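Local coordinates for capsid protein (Pseudomonas phage PP7, PDB 2QUD) that self-assembles as dimers into a T=3 icosahedral capsid, packages the viral RNA genome and represses translation of the viral replicase late in infection, at residues Q23-A26 with D27-I30; N91-E94 with A95-K98; V108-S111 with Q112-D115. All coordinates share one frame; numbering follows the deposited sequence.

Interaction 1 of 3, residues Q23-A26 with D27-I30; sequences QSTA and DRQI
Gln23 and Ile30 form an antiparallel hydrogen-bonded pair where the two strands of hairpin 15-24/29-32 approach their connecting turn. Ile30 N donates to Gln23 O (3.0 Å), whereas the return bond from Gln23 N to Ile30 O is weak. The Gln23 chain is extended, with CG anti to the backbone N (chi1 -171°), which lays its amide over the tip of Ile30: Ile30 CD1 lies 4.0 Å from Gln23 CD. The same torsions bring OE1 alongside Arg28 CG, and a water donates to Gln23 OE1 (2.7 Å) and accepts a weak bond from Arg28 NH1. Ser24 and Gln29 form the next, non-hydrogen-bonded pair on the opposite face of the sheet, where Gln29 NE2 reaches Leu123 O of the second subunit. Thr25 N then closes the turn on Arg28 O in a nearly straight bond (2.9 Å, 171°). Thr25 OG1 turns inward, adding a weak bond to Arg28 O and accepting another from Asp27 N. Ile30 packs on Arg43 and Asp27 O bonds weakly to Arg49, both RNA-binding residues, so the turn borders the RNA-binding strands. Main-chain bonds thus carry this surface turn; the Thr25 hydroxyl and the water-Arg28 link add weak ones.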
# COMPACT_ATOMS: atom_id res chain seq x y z
N GLN A 23 9.37 18.20 3.91
CA GLN A 23 10.00 18.46 2.61
C GLN A 23 8.94 18.37 1.50
O GLN A 23 8.08 17.49 1.56
CB GLN A 23 11.11 17.44 2.33
CG GLN A 23 11.95 17.79 1.13
CD GLN A 23 13.00 16.77 0.86
OE1 GLN A 23 12.90 15.98 -0.09
NE2 GLN A 23 14.01 16.75 1.70
N SER A 24 9.01 19.32 0.55
CA SER A 24 8.19 19.29 -0.64
C SER A 24 9.07 19.83 -1.76
O SER A 24 9.33 21.03 -1.82
CB SER A 24 6.94 20.13 -0.46
OG SER A 24 6.16 20.10 -1.64
N THR A 25 9.56 18.96 -2.61
CA THR A 25 10.46 19.39 -3.68
C THR A 25 9.85 18.92 -5.00
O THR A 25 8.81 18.25 -5.02
CB THR A 25 11.92 18.79 -3.52
OG1 THR A 25 11.86 17.36 -3.54
CG2 THR A 25 12.56 19.23 -2.21
N ALA A 26 10.53 19.22 -6.10
CA ALA A 26 10.11 18.75 -7.42
C ALA A 26 9.93 17.23 -7.40
O ALA A 26 8.97 16.71 -7.97
CB ALA A 26 11.12 19.17 -8.47
N ASP A 27 10.82 16.52 -6.69
CA ASP A 27 10.85 15.05 -6.77
C ASP A 27 10.00 14.33 -5.74
O ASP A 27 9.51 13.25 -6.03
CB ASP A 27 12.28 14.54 -6.69
CG ASP A 27 13.10 14.86 -7.93
OD1 ASP A 27 12.58 15.03 -9.08
OD2 ASP A 27 14.32 14.89 -7.76
N ARG A 28 9.84 14.86 -4.54
CA ARG A 28 9.05 14.14 -3.56
C ARG A 28 8.59 14.99 -2.41
O ARG A 28 9.13 16.09 -2.17
CB ARG A 28 9.84 12.97 -3.00
CG ARG A 28 11.04 13.37 -2.19
CD ARG A 28 12.01 12.21 -1.90
NE ARG A 28 12.45 11.50 -3.10
CZ ARG A 28 13.33 11.98 -3.98
NH1 ARG A 28 13.89 13.19 -3.86
NH2 ARG A 28 13.67 11.25 -5.02
N GLN A 29 7.61 14.48 -1.66
CA GLN A 29 7.26 15.01 -0.37
C GLN A 29 7.71 14.03 0.69
O GLN A 29 7.71 12.84 0.46
CB GLN A 29 5.75 15.19 -0.22
CG GLN A 29 5.15 16.15 -1.18
CD GLN A 29 3.67 15.97 -1.29
OE1 GLN A 29 3.20 15.18 -2.11
NE2 GLN A 29 2.93 16.62 -0.40
N ILE A 30 8.04 14.54 1.88
CA ILE A 30 8.36 13.73 3.05
C ILE A 30 7.53 14.27 4.19
O ILE A 30 7.51 15.51 4.41
CB ILE A 30 9.87 13.72 3.41
CG1 ILE A 30 10.71 13.28 2.21
CG2 ILE A 30 10.11 12.78 4.58
CD1 ILE A 30 12.16 13.22 2.54
O HOH W 1 14.79 14.33 -1.07

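Interaction 2 of 3, residues N91-E94 with A95-K98; sequences NSTE and ASRK
From Ser92 to Thr93 the backbone is extended, and at Glu94 it enters the first turn of helix 94-109, where Lys98 N bonds to Glu94 O (2.9 Å) and Arg97 N to Thr93 O. Thr93 is the N-cap. Its OG1, swung over the first amides of the helix by a chi1 of 64°, accepts from Ser96 N at 3.0 Å. Ser96 answers with its own hydroxyl: OG donates to Thr93 O over 2.7 Å, aimed at a lone pair of the carbonyl, within its plane. Thr93 O is therefore gripped by two good donors, Arg97 N and Ser96 OG, with a weak third bond from Ser96 N.

Arg97 folds back over this cap. A bend at chi3 (-60°) returns the guanidinium toward the chain preceding the helix, where NH1 gives Ser92 OG an almost straight bond (3.0 Å, 164°) with the hydroxyl oxygen lying in the guanidinium plane. Ser92 O sits at the edge of the same group. One face rests on Glu94 CA, 3.3 Å above the plane and displaced to one side of the group. The Glu94 and Arg97 side chains cross at about a right angle, and Glu94 OE2 remains 4.6 Å from Arg97 NH2, too far for a salt bridge, so the opposite charges probably add only a mild attraction.

This cap joins the end of strand 76-89 to helix 94-109: Ser92 OG also bonds to Val89 O. Across the dimer, Tyr78 OH of the second subunit meets Thr93 N and Ser96 OG, Arg97 NE reaches Val118 O of that subunit, and Lys98 NZ pairs with Asp102 of its own helix and Glu114 of the second subunit.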
# COMPACT_ATOMS: atom_id res chain seq x y z
N ASN A 91 -5.95 8.24 -19.75
CA ASN A 91 -7.26 8.18 -20.41
C ASN A 91 -8.29 7.34 -19.64
O ASN A 91 -9.32 6.97 -20.17
CB ASN A 91 -7.11 7.71 -21.87
CG ASN A 91 -6.86 6.21 -22.01
OD1 ASN A 91 -6.25 5.58 -21.16
ND2 ASN A 91 -7.32 5.63 -23.12
N SER A 92 -8.01 7.05 -18.38
CA SER A 92 -8.92 6.24 -17.56
C SER A 92 -10.19 6.96 -17.15
O SER A 92 -10.23 8.18 -17.13
CB SER A 92 -8.20 5.71 -16.32
OG SER A 92 -7.79 6.78 -15.48
N THR A 93 -11.21 6.18 -16.80
CA THR A 93 -12.39 6.75 -16.18
C THR A 93 -12.18 6.98 -14.69
O THR A 93 -11.45 6.23 -14.03
CB THR A 93 -13.61 5.82 -16.34
OG1 THR A 93 -13.37 4.60 -15.64
CG2 THR A 93 -13.90 5.51 -17.85
N GLU A 94 -12.88 7.98 -14.15
CA GLU A 94 -12.90 8.20 -12.71
C GLU A 94 -13.36 6.94 -11.97
O GLU A 94 -12.71 6.53 -11.01
CB GLU A 94 -13.74 9.42 -12.33
CG GLU A 94 -13.83 9.64 -10.82
CD GLU A 94 -14.45 10.95 -10.42
OE1 GLU A 94 -14.97 11.01 -9.28
OE2 GLU A 94 -14.43 11.90 -11.21
N ALA A 95 -14.42 6.29 -12.47
CA ALA A 95 -14.95 5.09 -11.82
C ALA A 95 -13.89 3.99 -11.70
O ALA A 95 -13.81 3.31 -10.68
CB ALA A 95 -16.17 4.55 -12.58
N SER A 96 -13.03 3.87 -12.71
CA SER A 96 -11.98 2.84 -12.69
C SER A 96 -10.89 3.13 -11.65
O SER A 96 -10.38 2.23 -11.00
CB SER A 96 -11.31 2.63 -14.07
OG SER A 96 -10.57 3.75 -14.51
N ARG A 97 -10.52 4.40 -11.53
CA ARG A 97 -9.55 4.83 -10.53
C ARG A 97 -10.12 4.64 -9.13
O ARG A 97 -9.43 4.11 -8.25
CB ARG A 97 -9.15 6.29 -10.74
CG ARG A 97 -8.44 6.55 -12.06
CD ARG A 97 -7.89 7.93 -12.20
NE ARG A 97 -8.90 8.99 -12.12
CZ ARG A 97 -9.61 9.48 -13.13
NH1 ARG A 97 -9.52 8.98 -14.37
NH2 ARG A 97 -10.44 10.48 -12.90
N LYS A 98 -11.37 5.05 -8.93
CA LYS A 98 -12.07 4.86 -7.65
C LYS A 98 -12.19 3.37 -7.32
O LYS A 98 -12.01 2.98 -6.18
CB LYS A 98 -13.42 5.57 -7.66
CG LYS A 98 -14.34 5.34 -6.50
CD LYS A 98 -13.81 5.63 -5.12
CE LYS A 98 -15.00 5.73 -4.16
NZ LYS A 98 -14.61 5.67 -2.74

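Interaction 3 of 3, residues V108-S111 with Q112-D115; sequences VATS and QVED
A helix N-cap marks the junction between helices 94-109 and 111-119, and Thr110 occupies it. Thr110 OG1 lies between its own N and carbonyl carbon (chi1 65°), a rotation that directs it at the first turn of the second helix, where Val113 N donates to it at 3.2 Å and 163°. The same hydroxyl donates to Leu107 O, at the end of the preceding helix, so one side chain ties both helices together. Val113 CG2 crosses Thr110 obliquely and comes close to Thr110 OG1, 3.2 Å in the conformer given, while CG1, anti to the backbone N, turns toward Val108 O.

Regular helical bonding begins immediately: Glu114 N donates to Thr110 O, and Asp115 N to Ser111 O at 2.9 Å. Beyond the turn, the polar ends are bonded elsewhere. Gln112 OE1 accepts from Gly124 N and its NE2 donates to Thr7 O of the second subunit, and Asp115 OD2 bonds to Asn119 ND2. Glu114 OE2 forms a salt bridge with Lys98 of the second subunit, joining the helices of the two chains. The other carboxylate oxygen turns back to the junction: a water donates to Glu114 OE1 at 2.7 Å and to Ala109 O at 3.1 Å.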
# COMPACT_ATOMS: atom_id res chain seq x y z
N VAL A 108 -6.18 -4.40 1.73
CA VAL A 108 -5.31 -4.09 2.85
C VAL A 108 -6.03 -4.36 4.16
O VAL A 108 -5.43 -4.89 5.07
CB VAL A 108 -4.78 -2.64 2.78
CG1 VAL A 108 -3.99 -2.31 4.05
CG2 VAL A 108 -3.92 -2.48 1.57
N ALA A 109 -7.31 -4.01 4.21
CA ALA A 109 -8.13 -4.20 5.43
C ALA A 109 -8.42 -5.65 5.78
O ALA A 109 -8.84 -5.92 6.92
CB ALA A 109 -9.42 -3.42 5.32
N THR A 110 -8.22 -6.60 4.86
CA THR A 110 -8.49 -8.02 5.15
C THR A 110 -7.63 -8.61 6.27
O THR A 110 -6.44 -8.29 6.43
CB THR A 110 -8.34 -8.93 3.88
OG1 THR A 110 -6.99 -8.96 3.40
CG2 THR A 110 -9.31 -8.50 2.79
N SER A 111 -8.24 -9.49 7.07
CA SER A 111 -7.47 -10.25 8.06
C SER A 111 -6.40 -11.13 7.41
O SER A 111 -5.34 -11.36 8.01
CB SER A 111 -8.40 -11.06 8.99
OG SER A 111 -9.25 -11.88 8.24
N GLN A 112 -6.65 -11.58 6.17
CA GLN A 112 -5.65 -12.34 5.41
C GLN A 112 -4.35 -11.57 5.15
O GLN A 112 -3.27 -12.08 5.43
CB GLN A 112 -6.23 -12.84 4.09
CG GLN A 112 -7.21 -13.98 4.23
CD GLN A 112 -7.58 -14.64 2.91
OE1 GLN A 112 -6.74 -14.75 2.02
NE2 GLN A 112 -8.83 -15.10 2.80
N VAL A 113 -4.44 -10.33 4.66
CA VAL A 113 -3.25 -9.49 4.45
C VAL A 113 -2.55 -9.21 5.79
O VAL A 113 -1.34 -9.22 5.90
CB VAL A 113 -3.61 -8.20 3.69
CG1 VAL A 113 -2.43 -7.20 3.72
CG2 VAL A 113 -4.00 -8.54 2.25
N GLU A 114 -3.35 -8.97 6.84
CA GLU A 114 -2.80 -8.76 8.17
C GLU A 114 -1.94 -9.97 8.57
O GLU A 114 -0.84 -9.81 9.08
CB GLU A 114 -3.90 -8.54 9.22
CG GLU A 114 -3.33 -8.14 10.59
CD GLU A 114 -4.37 -7.82 11.64
OE1 GLU A 114 -5.57 -7.73 11.31
OE2 GLU A 114 -3.97 -7.67 12.82
N ASP A 115 -2.45 -11.18 8.35
CA ASP A 115 -1.75 -12.39 8.78
C ASP A 115 -0.51 -12.65 7.92
O ASP A 115 0.49 -13.23 8.37
CB ASP A 115 -2.72 -13.58 8.77
CG ASP A 115 -2.43 -14.61 9.85
OD1 ASP A 115 -2.91 -15.74 9.68
OD2 ASP A 115 -1.79 -14.29 10.86
O HOH W 2 -7.32 -6.86 9.46

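In the fold
Interactions 2 and 3 lie near the two ends of helix 94-109, their centres about 25 Å apart; each uses a threonine hydroxyl to cap a helix. Both touch the second subunit: within one chain they do not meet, but across the dimer Lys98 of interaction 2 pairs with Glu114 of the second subunit, the counterpart of a residue in interaction 3. Interaction 1 stands apart, on the opposite side of the chain's centre from interaction 3, and relies on cross-strand bonds in a hairpin turn. Burial grades accordingly: interaction 1 has no buried residue, interaction 2 buries Ser96 within a surface contact, and interaction 3, partly buried, includes the valines Val108 and Val113.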